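Local coordinates for peptide-binding protein (Photobacterium damsela subsp. piscicida, PDB 6SQX) that probably acts as a secreted NlpC/P60-type cysteine endopeptidase that cleaves the peptidoglycan of potentially competing bacteria, at residues A[26-37]-A[438-448]; A[420-430]-A[452-462]. All blocks are in the same frame, centred on the assembly; numbering follows the deposited sequence.

Contact 1. Residues A[26-37]-A[438-448]; sequences IPIEITQDAFHY and LITPIGIGDAF. With EDO (1,2-ethanediol), chain O; EDO (1,2-ethanediol), chain K; EDO (1,2-ethanediol), chain R.
Gln32 reads the backbone of Ile439 with both ends of its side-chain amide, so that an N-terminal segment without regular strand is laid along 438-441, an outermost strand of the six-stranded antiparallel sheet in the NlpC/P60 part of the chain. OE1 of Gln32 accepts from Ile439 N at 2.9 Å, the N-H lying on a lone pair in the carbonyl plane. On the other side NE2 of Gln32 gives a nearly straight bond to Ile439 O (2.8 Å, 173°), which lies within the amide plane. The same NE2 also reaches Ile30 O, and this second bond helps fix the flip of the amide; a bend at chi2 (-55°) turns the chain back toward the strand. Beside it, CD1 of Ile30 lies over the Thr440-Pro441 peptide, while CD1 of Ile439 packs against Ala34 and, 3.8 Å away, CE2 of Tyr37. Water 1 bridges Glu29 N and Ile439 O.

Farther along, Phe448 receives CD of Pro27 over one face, a CH-pi contact 3.8 Å from the ring centroid, and CB of Ile26 and CG of Glu29 also touch this ring. The Glu29 carboxylate is shared: OE2 is met from above its plane by Gly445 N at 2.9 Å, whereas OE1 is hydrogen-bonded to Tyr405 OH and accepts a hydrogen bond from water 2, which also bonds Gly443 O and Ala447 N. In the second shell Asn306 holds Ala34 N and Asp33, and Tyr37 OH donates to Thr31 O, on a lone pair in the carbonyl plane.

Contact 2. Residues A[420-430]-A[452-462]; sequences VKLVNGNNEQG and LSNQDWALQSL. With EDO (1,2-ethanediol), chain Q.
An antiparallel ladder joins the beta hairpin of strands 419-424 and 429-433 to the short strand 457-459, and a tryptophan packs against the turn end of that hairpin. Val423 and Ala458 form the hydrogen-bonded pair: Ala458 N reaches Val423 O at 2.8 Å and Val423 N returns to Ala458 O. Gln460 N extends the ladder to Lys421 O. Ala458 O carries a second donor, NE2 of Gln460, which comes from the opposite face of the carbonyl from Val423 N.

Trp457 lies between two residues of the hairpin. CB of Asn424 sits over one face, 3.8 Å from the centroid of the six-membered ring, and CD1 of Leu422 covers the opposite face toward the rim. With chi1 at 72°, the Asn424 amide stays close to its own backbone, where OD1 accepts from Asn426 N, in an Asx turn, and from Glu428 N. Asp456 is the C-prime residue of the Schellman motif ending helix 449-453; its OD2 accepts from Gly425 N (3.0 Å) and from O2 of an ethanediol. Its own carbonyl O, buried here, has no hydrogen-bond partner in the model; Asn424 CA makes a CA-H...O contact to it.

Leu422 CD2 packs on Leu459 CB at 3.9 Å. Strand 457-459 is an outermost strand of the four-stranded mixed sheet, paired with 419-424, and both Leu422 and Trp457 touch Ile24 of strand 23-25, at the other edge, beyond the hairpin.

In the fold
From the N terminus, strand 23-25 joins the mixed sheet of contact 2 before the chain runs on into 26-37. Contact 1 then brings that segment against 438-448, closing a loop of 400 residues that takes in both five-stranded antiparallel sheets. Contact 2 closes a much shorter loop, 21 residues between 420-430 and 452-462. The two cross rather than nest, because 438-448 falls between the segments of contact 2. They meet directly where Ser461 OG is hydrogen-bonded to Asp446 OD1, with Asp446 OD2 also close to Ser461 OG at 3.0 Å, and where Ile444 O packs on Val420 CG2. Together they join the N-terminal segment, the edge of the six-stranded sheet and the four-stranded mixed sheet.

Contact 1. Residues A[26-37]-A[438-448]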
# COMPACT_ATOMS: atom_id res chain seq x y z
N ILE A 26 7.04 2.57 -22.67
CA ILE A 26 7.25 3.99 -22.95
C ILE A 26 8.42 4.52 -22.12
O ILE A 26 8.67 4.04 -21.01
CB ILE A 26 5.96 4.83 -22.74
CG1 ILE A 26 5.30 4.58 -21.35
CG2 ILE A 26 4.98 4.64 -23.91
CD1 ILE A 26 4.33 5.71 -20.96
N PRO A 27 9.11 5.54 -22.62
CA PRO A 27 10.25 6.10 -21.89
C PRO A 27 9.82 6.79 -20.60
O PRO A 27 8.67 7.23 -20.47
CB PRO A 27 10.80 7.15 -22.87
CG PRO A 27 10.40 6.66 -24.22
CD PRO A 27 8.99 6.07 -24.00
N ILE A 28 10.78 6.91 -19.67
CA ILE A 28 10.64 7.83 -18.55
C ILE A 28 10.65 9.25 -19.09
O ILE A 28 11.41 9.58 -20.00
CB ILE A 28 11.81 7.62 -17.56
CG1 ILE A 28 11.76 6.19 -17.01
CG2 ILE A 28 11.74 8.62 -16.40
CD1 ILE A 28 12.91 5.86 -16.02
N GLU A 29 9.77 10.11 -18.56
CA GLU A 29 9.54 11.42 -19.17
C GLU A 29 10.28 12.56 -18.49
O GLU A 29 10.90 13.39 -19.17
CB GLU A 29 8.05 11.75 -19.18
CG GLU A 29 7.24 10.79 -20.05
CD GLU A 29 5.79 11.17 -20.13
OE1 GLU A 29 5.42 12.07 -20.91
OE2 GLU A 29 5.01 10.59 -19.35
N ILE A 30 10.22 12.64 -17.17
CA ILE A 30 10.75 13.79 -16.44
C ILE A 30 11.83 13.35 -15.44
O ILE A 30 12.07 12.17 -15.21
CB ILE A 30 9.64 14.64 -15.80
CG1 ILE A 30 8.82 13.81 -14.81
CG2 ILE A 30 8.79 15.23 -16.89
CD1 ILE A 30 7.74 14.65 -14.13
N THR A 31 12.48 14.35 -14.84
CA THR A 31 13.63 14.07 -13.99
C THR A 31 13.21 13.29 -12.75
O THR A 31 12.29 13.70 -12.03
CB THR A 31 14.25 15.41 -13.58
OG1 THR A 31 14.71 16.09 -14.75
CG2 THR A 31 15.46 15.21 -12.67
N GLN A 32 13.93 12.20 -12.46
CA GLN A 32 13.62 11.32 -11.32
C GLN A 32 14.40 11.77 -10.08
O GLN A 32 15.32 11.08 -9.58
CB GLN A 32 13.86 9.87 -11.68
CG GLN A 32 12.96 9.41 -12.81
CD GLN A 32 11.48 9.68 -12.47
OE1 GLN A 32 11.01 9.27 -11.40
NE2 GLN A 32 10.77 10.39 -13.35
N ASP A 33 14.02 12.94 -9.55
CA ASP A 33 14.62 13.44 -8.33
C ASP A 33 13.63 14.43 -7.73
O ASP A 33 13.35 15.46 -8.35
CB ASP A 33 15.95 14.13 -8.65
CG ASP A 33 16.67 14.67 -7.41
OD1 ASP A 33 16.11 14.69 -6.29
OD2 ASP A 33 17.85 15.08 -7.51
N ALA A 34 13.07 14.10 -6.56
CA ALA A 34 12.05 14.95 -5.98
C ALA A 34 12.58 16.36 -5.73
O ALA A 34 11.80 17.31 -5.69
CB ALA A 34 11.55 14.35 -4.66
N PHE A 35 13.90 16.53 -5.58
CA PHE A 35 14.39 17.86 -5.29
C PHE A 35 14.29 18.79 -6.49
O PHE A 35 14.40 20.01 -6.31
CB PHE A 35 15.86 17.81 -4.82
CG PHE A 35 16.02 17.33 -3.40
CD1 PHE A 35 15.70 18.15 -2.34
CD2 PHE A 35 16.47 16.05 -3.12
CE1 PHE A 35 15.84 17.74 -1.04
CE2 PHE A 35 16.60 15.62 -1.80
CZ PHE A 35 16.27 16.47 -0.76
N HIS A 36 14.10 18.23 -7.70
CA HIS A 36 13.90 19.06 -8.89
C HIS A 36 12.60 19.84 -8.83
O HIS A 36 12.43 20.84 -9.54
CB HIS A 36 13.92 18.15 -10.12
CG HIS A 36 13.99 18.86 -11.43
ND1 HIS A 36 15.15 19.41 -11.92
CD2 HIS A 36 13.04 19.08 -12.37
CE1 HIS A 36 14.92 19.95 -13.10
NE2 HIS A 36 13.65 19.77 -13.40
N TYR A 37 11.69 19.42 -7.95
CA TYR A 37 10.36 19.99 -7.83
C TYR A 37 10.18 20.72 -6.51
O TYR A 37 9.04 20.98 -6.10
CB TYR A 37 9.30 18.90 -8.02
CG TYR A 37 9.64 18.04 -9.22
CD1 TYR A 37 9.42 18.52 -10.51
CD2 TYR A 37 10.28 16.81 -9.08
CE1 TYR A 37 9.78 17.78 -11.63
CE2 TYR A 37 10.66 16.05 -10.21
CZ TYR A 37 10.40 16.56 -11.48
OH TYR A 37 10.74 15.86 -12.61
N LEU A 438 7.61 6.12 -10.10
CA LEU A 438 8.25 7.26 -10.75
C LEU A 438 7.58 8.55 -10.34
O LEU A 438 6.43 8.56 -9.86
CB LEU A 438 8.11 7.20 -12.28
CG LEU A 438 8.83 6.10 -13.03
CD1 LEU A 438 8.42 6.23 -14.49
CD2 LEU A 438 10.36 6.21 -12.90
N ILE A 439 8.28 9.66 -10.56
CA ILE A 439 7.61 10.97 -10.66
C ILE A 439 7.20 11.16 -12.11
O ILE A 439 8.03 10.99 -13.01
CB ILE A 439 8.53 12.11 -10.20
CG1 ILE A 439 8.99 11.87 -8.76
CG2 ILE A 439 7.82 13.48 -10.33
CD1 ILE A 439 10.19 12.74 -8.38
N THR A 440 5.92 11.40 -12.38
CA THR A 440 5.45 11.49 -13.76
C THR A 440 4.55 12.71 -13.94
O THR A 440 3.98 13.22 -12.97
CB THR A 440 4.64 10.25 -14.17
OG1 THR A 440 3.39 10.26 -13.44
CG2 THR A 440 5.33 8.97 -13.87
N PRO A 441 4.37 13.17 -15.18
CA PRO A 441 3.22 14.05 -15.46
C PRO A 441 1.94 13.36 -15.00
O PRO A 441 1.86 12.13 -14.99
CB PRO A 441 3.23 14.17 -16.99
CG PRO A 441 4.73 13.94 -17.36
CD PRO A 441 5.12 12.83 -16.40
N ILE A 442 0.93 14.15 -14.68
CA ILE A 442 -0.40 13.58 -14.44
C ILE A 442 -0.83 12.77 -15.66
O ILE A 442 -1.34 11.63 -15.54
CB ILE A 442 -1.42 14.70 -14.14
CG1 ILE A 442 -1.10 15.39 -12.81
CG2 ILE A 442 -2.84 14.17 -14.18
CD1 ILE A 442 -1.40 14.55 -11.58
N GLY A 443 -0.67 13.36 -16.86
CA GLY A 443 -1.01 12.70 -18.11
C GLY A 443 0.12 11.77 -18.53
O GLY A 443 0.85 12.06 -19.51
N ILE A 444 0.29 10.67 -17.79
CA ILE A 444 1.40 9.75 -18.08
C ILE A 444 1.36 9.36 -19.54
O ILE A 444 0.36 8.84 -20.04
CB ILE A 444 1.29 8.46 -17.23
CG1 ILE A 444 1.29 8.75 -15.74
CG2 ILE A 444 2.47 7.52 -17.59
CD1 ILE A 444 0.96 7.50 -14.91
N GLY A 445 2.50 9.52 -20.24
CA GLY A 445 2.59 9.10 -21.62
C GLY A 445 1.92 9.99 -22.65
O GLY A 445 2.01 9.69 -23.85
N ASP A 446 1.28 11.09 -22.24
CA ASP A 446 0.61 11.95 -23.21
C ASP A 446 1.60 12.45 -24.26
O ASP A 446 1.22 12.67 -25.42
CB ASP A 446 -0.03 13.17 -22.54
CG ASP A 446 -1.39 12.88 -21.91
OD1 ASP A 446 -1.88 11.74 -21.98
OD2 ASP A 446 -1.95 13.83 -21.34
N ALA A 447 2.87 12.61 -23.88
CA ALA A 447 3.88 13.07 -24.81
C ALA A 447 4.10 12.11 -25.96
O ALA A 447 4.59 12.53 -27.01
CB ALA A 447 5.21 13.27 -24.07
N PHE A 448 3.72 10.84 -25.80
CA PHE A 448 3.93 9.80 -26.79
C PHE A 448 2.68 9.49 -27.59
O PHE A 448 2.68 8.57 -28.43
CB PHE A 448 4.46 8.54 -26.09
CG PHE A 448 5.60 8.83 -25.17
CD1 PHE A 448 6.76 9.44 -25.64
CD2 PHE A 448 5.53 8.50 -23.82
CE1 PHE A 448 7.82 9.75 -24.76
CE2 PHE A 448 6.59 8.77 -22.96
CZ PHE A 448 7.73 9.41 -23.43
C1 EDO O . 11.02 18.69 -15.97
O1 EDO O . 11.00 19.89 -15.20
C2 EDO O . 11.84 17.64 -15.25
O2 EDO O . 12.44 16.88 -16.26
C1 EDO K . 12.29 11.71 -22.19
O1 EDO K . 11.90 13.03 -21.81
C2 EDO K . 11.28 11.20 -23.21
O2 EDO K . 11.13 12.20 -24.22
C1 EDO R . 14.84 12.44 -17.51
O1 EDO R . 14.88 11.06 -17.11
C2 EDO R . 14.18 12.44 -18.88
O2 EDO R . 14.38 11.15 -19.46
O HOH W 1 8.26 10.47 -15.95
O HOH W 2 3.08 13.22 -20.85

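Contact 2. Residues A[420-430]-A[452-462]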
# COMPACT_ATOMS: atom_id res chain seq x y z
N VAL A 420 -0.49 2.60 -19.03
CA VAL A 420 -1.64 3.39 -19.47
C VAL A 420 -2.40 2.61 -20.52
O VAL A 420 -1.80 2.00 -21.43
CB VAL A 420 -1.19 4.75 -20.03
CG1 VAL A 420 -2.43 5.63 -20.35
CG2 VAL A 420 -0.26 5.43 -19.02
N LYS A 421 -3.74 2.67 -20.46
CA LYS A 421 -4.55 1.94 -21.43
C LYS A 421 -4.37 2.50 -22.86
O LYS A 421 -4.34 3.72 -23.08
CB LYS A 421 -6.04 1.99 -21.05
CG LYS A 421 -6.97 1.16 -21.97
CD LYS A 421 -8.42 1.08 -21.47
CE LYS A 421 -9.34 0.59 -22.58
NZ LYS A 421 -10.61 0.08 -22.00
N LEU A 422 -4.27 1.59 -23.82
CA LEU A 422 -4.27 1.91 -25.24
C LEU A 422 -5.41 1.17 -25.90
O LEU A 422 -5.83 0.10 -25.43
CB LEU A 422 -2.98 1.40 -25.91
CG LEU A 422 -1.65 1.74 -25.24
CD1 LEU A 422 -0.48 1.05 -25.94
CD2 LEU A 422 -1.48 3.27 -25.18
N VAL A 423 -5.93 1.72 -27.00
CA VAL A 423 -6.95 1.01 -27.79
C VAL A 423 -6.57 1.10 -29.27
O VAL A 423 -6.17 2.17 -29.74
CB VAL A 423 -8.38 1.58 -27.54
CG1 VAL A 423 -9.40 0.84 -28.33
CG2 VAL A 423 -8.72 1.43 -26.08
N ASN A 424 -6.67 -0.01 -29.99
CA ASN A 424 -6.36 0.03 -31.42
C ASN A 424 -7.63 0.23 -32.26
O ASN A 424 -8.73 0.42 -31.73
CB ASN A 424 -5.52 -1.16 -31.88
CG ASN A 424 -6.30 -2.47 -31.91
OD1 ASN A 424 -7.52 -2.48 -31.80
ND2 ASN A 424 -5.58 -3.59 -32.09
N GLY A 425 -7.47 0.19 -33.58
CA GLY A 425 -8.60 0.47 -34.47
C GLY A 425 -9.68 -0.58 -34.45
O GLY A 425 -10.80 -0.30 -34.90
N ASN A 426 -9.39 -1.77 -33.94
CA ASN A 426 -10.37 -2.84 -33.73
C ASN A 426 -10.95 -2.84 -32.33
O ASN A 426 -11.64 -3.81 -31.96
CB ASN A 426 -9.73 -4.21 -33.98
CG ASN A 426 -9.50 -4.47 -35.45
OD1 ASN A 426 -10.35 -4.15 -36.29
ND2 ASN A 426 -8.34 -5.05 -35.77
N ASN A 427 -10.72 -1.79 -31.56
CA ASN A 427 -11.15 -1.69 -30.16
C ASN A 427 -10.53 -2.77 -29.28
O ASN A 427 -11.06 -3.10 -28.22
CB ASN A 427 -12.68 -1.67 -30.01
CG ASN A 427 -13.13 -0.78 -28.87
OD1 ASN A 427 -12.59 0.30 -28.67
ND2 ASN A 427 -14.13 -1.24 -28.12
N GLU A 428 -9.37 -3.31 -29.67
CA GLU A 428 -8.60 -4.18 -28.79
C GLU A 428 -7.73 -3.35 -27.85
O GLU A 428 -7.26 -2.28 -28.21
CB GLU A 428 -7.73 -5.11 -29.64
CG GLU A 428 -8.58 -6.07 -30.50
CD GLU A 428 -7.85 -6.62 -31.73
OE1 GLU A 428 -6.73 -6.18 -32.02
OE2 GLU A 428 -8.42 -7.49 -32.42
N GLN A 429 -7.56 -3.83 -26.61
CA GLN A 429 -6.81 -3.07 -25.61
C GLN A 429 -5.32 -3.39 -25.65
O GLN A 429 -4.90 -4.48 -26.04
CB GLN A 429 -7.33 -3.31 -24.19
CG GLN A 429 -6.94 -4.65 -23.59
CD GLN A 429 -7.31 -4.78 -22.11
OE1 GLN A 429 -7.56 -3.79 -21.42
NE2 GLN A 429 -7.35 -6.01 -21.64
N GLY A 430 -4.53 -2.41 -25.21
CA GLY A 430 -3.11 -2.58 -25.03
C GLY A 430 -2.69 -1.79 -23.81
O GLY A 430 -3.51 -1.14 -23.15
N LEU A 452 2.50 6.91 -30.76
CA LEU A 452 1.68 5.70 -30.62
C LEU A 452 0.58 5.65 -31.68
O LEU A 452 0.29 4.59 -32.24
CB LEU A 452 1.07 5.64 -29.22
CG LEU A 452 2.12 5.33 -28.13
CD1 LEU A 452 1.52 5.65 -26.73
CD2 LEU A 452 2.59 3.88 -28.19
N SER A 453 -0.07 6.80 -31.94
CA SER A 453 -1.16 6.82 -32.91
C SER A 453 -0.67 6.43 -34.30
O SER A 453 -1.44 5.85 -35.09
CB SER A 453 -1.77 8.22 -32.96
OG SER A 453 -2.84 8.27 -33.88
N ASN A 454 0.59 6.73 -34.63
CA ASN A 454 1.11 6.33 -35.94
C ASN A 454 1.23 4.82 -36.08
O ASN A 454 1.34 4.33 -37.21
CB ASN A 454 2.47 6.96 -36.22
CG ASN A 454 2.42 8.47 -36.33
OD1 ASN A 454 1.40 9.05 -36.74
ND2 ASN A 454 3.53 9.13 -35.99
N GLN A 455 1.23 4.08 -34.97
CA GLN A 455 1.23 2.62 -35.02
C GLN A 455 -0.15 2.05 -34.65
O GLN A 455 -0.25 0.90 -34.22
CB GLN A 455 2.31 2.04 -34.09
CG GLN A 455 3.68 2.69 -34.18
CD GLN A 455 4.35 2.48 -35.50
OE1 GLN A 455 4.15 1.45 -36.16
NE2 GLN A 455 5.16 3.47 -35.90
N ASP A 456 -1.21 2.86 -34.79
CA ASP A 456 -2.60 2.45 -34.59
C ASP A 456 -2.96 2.21 -33.13
O ASP A 456 -3.89 1.47 -32.85
CB ASP A 456 -3.03 1.24 -35.45
CG ASP A 456 -4.56 1.03 -35.45
OD1 ASP A 456 -5.30 2.01 -35.67
OD2 ASP A 456 -5.03 -0.12 -35.23
N TRP A 457 -2.26 2.83 -32.19
CA TRP A 457 -2.61 2.73 -30.78
C TRP A 457 -3.01 4.11 -30.27
O TRP A 457 -2.22 5.04 -30.35
CB TRP A 457 -1.42 2.22 -29.98
CG TRP A 457 -1.22 0.76 -30.16
CD1 TRP A 457 -0.20 0.14 -30.84
CD2 TRP A 457 -2.07 -0.30 -29.68
NE1 TRP A 457 -0.37 -1.23 -30.81
CE2 TRP A 457 -1.51 -1.52 -30.11
CE3 TRP A 457 -3.28 -0.33 -28.96
CZ2 TRP A 457 -2.06 -2.77 -29.78
CZ3 TRP A 457 -3.85 -1.56 -28.66
CH2 TRP A 457 -3.24 -2.77 -29.06
N ALA A 458 -4.23 4.21 -29.72
CA ALA A 458 -4.74 5.46 -29.15
C ALA A 458 -4.54 5.41 -27.64
O ALA A 458 -5.18 4.60 -26.95
CB ALA A 458 -6.23 5.60 -29.45
N LEU A 459 -3.67 6.26 -27.12
CA LEU A 459 -3.46 6.34 -25.68
C LEU A 459 -4.65 7.03 -25.01
O LEU A 459 -5.11 8.09 -25.45
CB LEU A 459 -2.15 7.10 -25.40
CG LEU A 459 -1.74 7.16 -23.91
CD1 LEU A 459 -0.24 6.84 -23.71
CD2 LEU A 459 -2.01 8.52 -23.35
N GLN A 460 -5.13 6.43 -23.92
CA GLN A 460 -6.29 6.94 -23.19
C GLN A 460 -5.73 7.80 -22.06
O GLN A 460 -5.24 7.27 -21.05
CB GLN A 460 -7.10 5.76 -22.66
CG GLN A 460 -7.53 4.81 -23.76
CD GLN A 460 -8.39 5.52 -24.79
OE1 GLN A 460 -9.46 6.06 -24.46
NE2 GLN A 460 -7.93 5.52 -26.05
N SER A 461 -5.74 9.13 -22.26
CA SER A 461 -5.08 10.03 -21.31
C SER A 461 -5.74 9.99 -19.93
O SER A 461 -6.97 9.96 -19.81
CB SER A 461 -5.10 11.47 -21.82
OG SER A 461 -4.53 12.32 -20.84
N LEU A 462 -4.92 9.98 -18.88
CA LEU A 462 -5.49 10.04 -17.53
C LEU A 462 -6.31 11.31 -17.33
O LEU A 462 -7.23 11.33 -16.49
CB LEU A 462 -4.39 9.96 -16.47
CG LEU A 462 -3.92 8.56 -16.11
CD1 LEU A 462 -3.20 7.88 -17.27
CD2 LEU A 462 -3.03 8.60 -14.86
C1 EDO Q . -1.73 -3.01 -33.47
O1 EDO Q . -2.59 -4.05 -32.99
C2 EDO Q . -2.59 -1.82 -33.88
O2 EDO Q . -3.49 -2.20 -34.93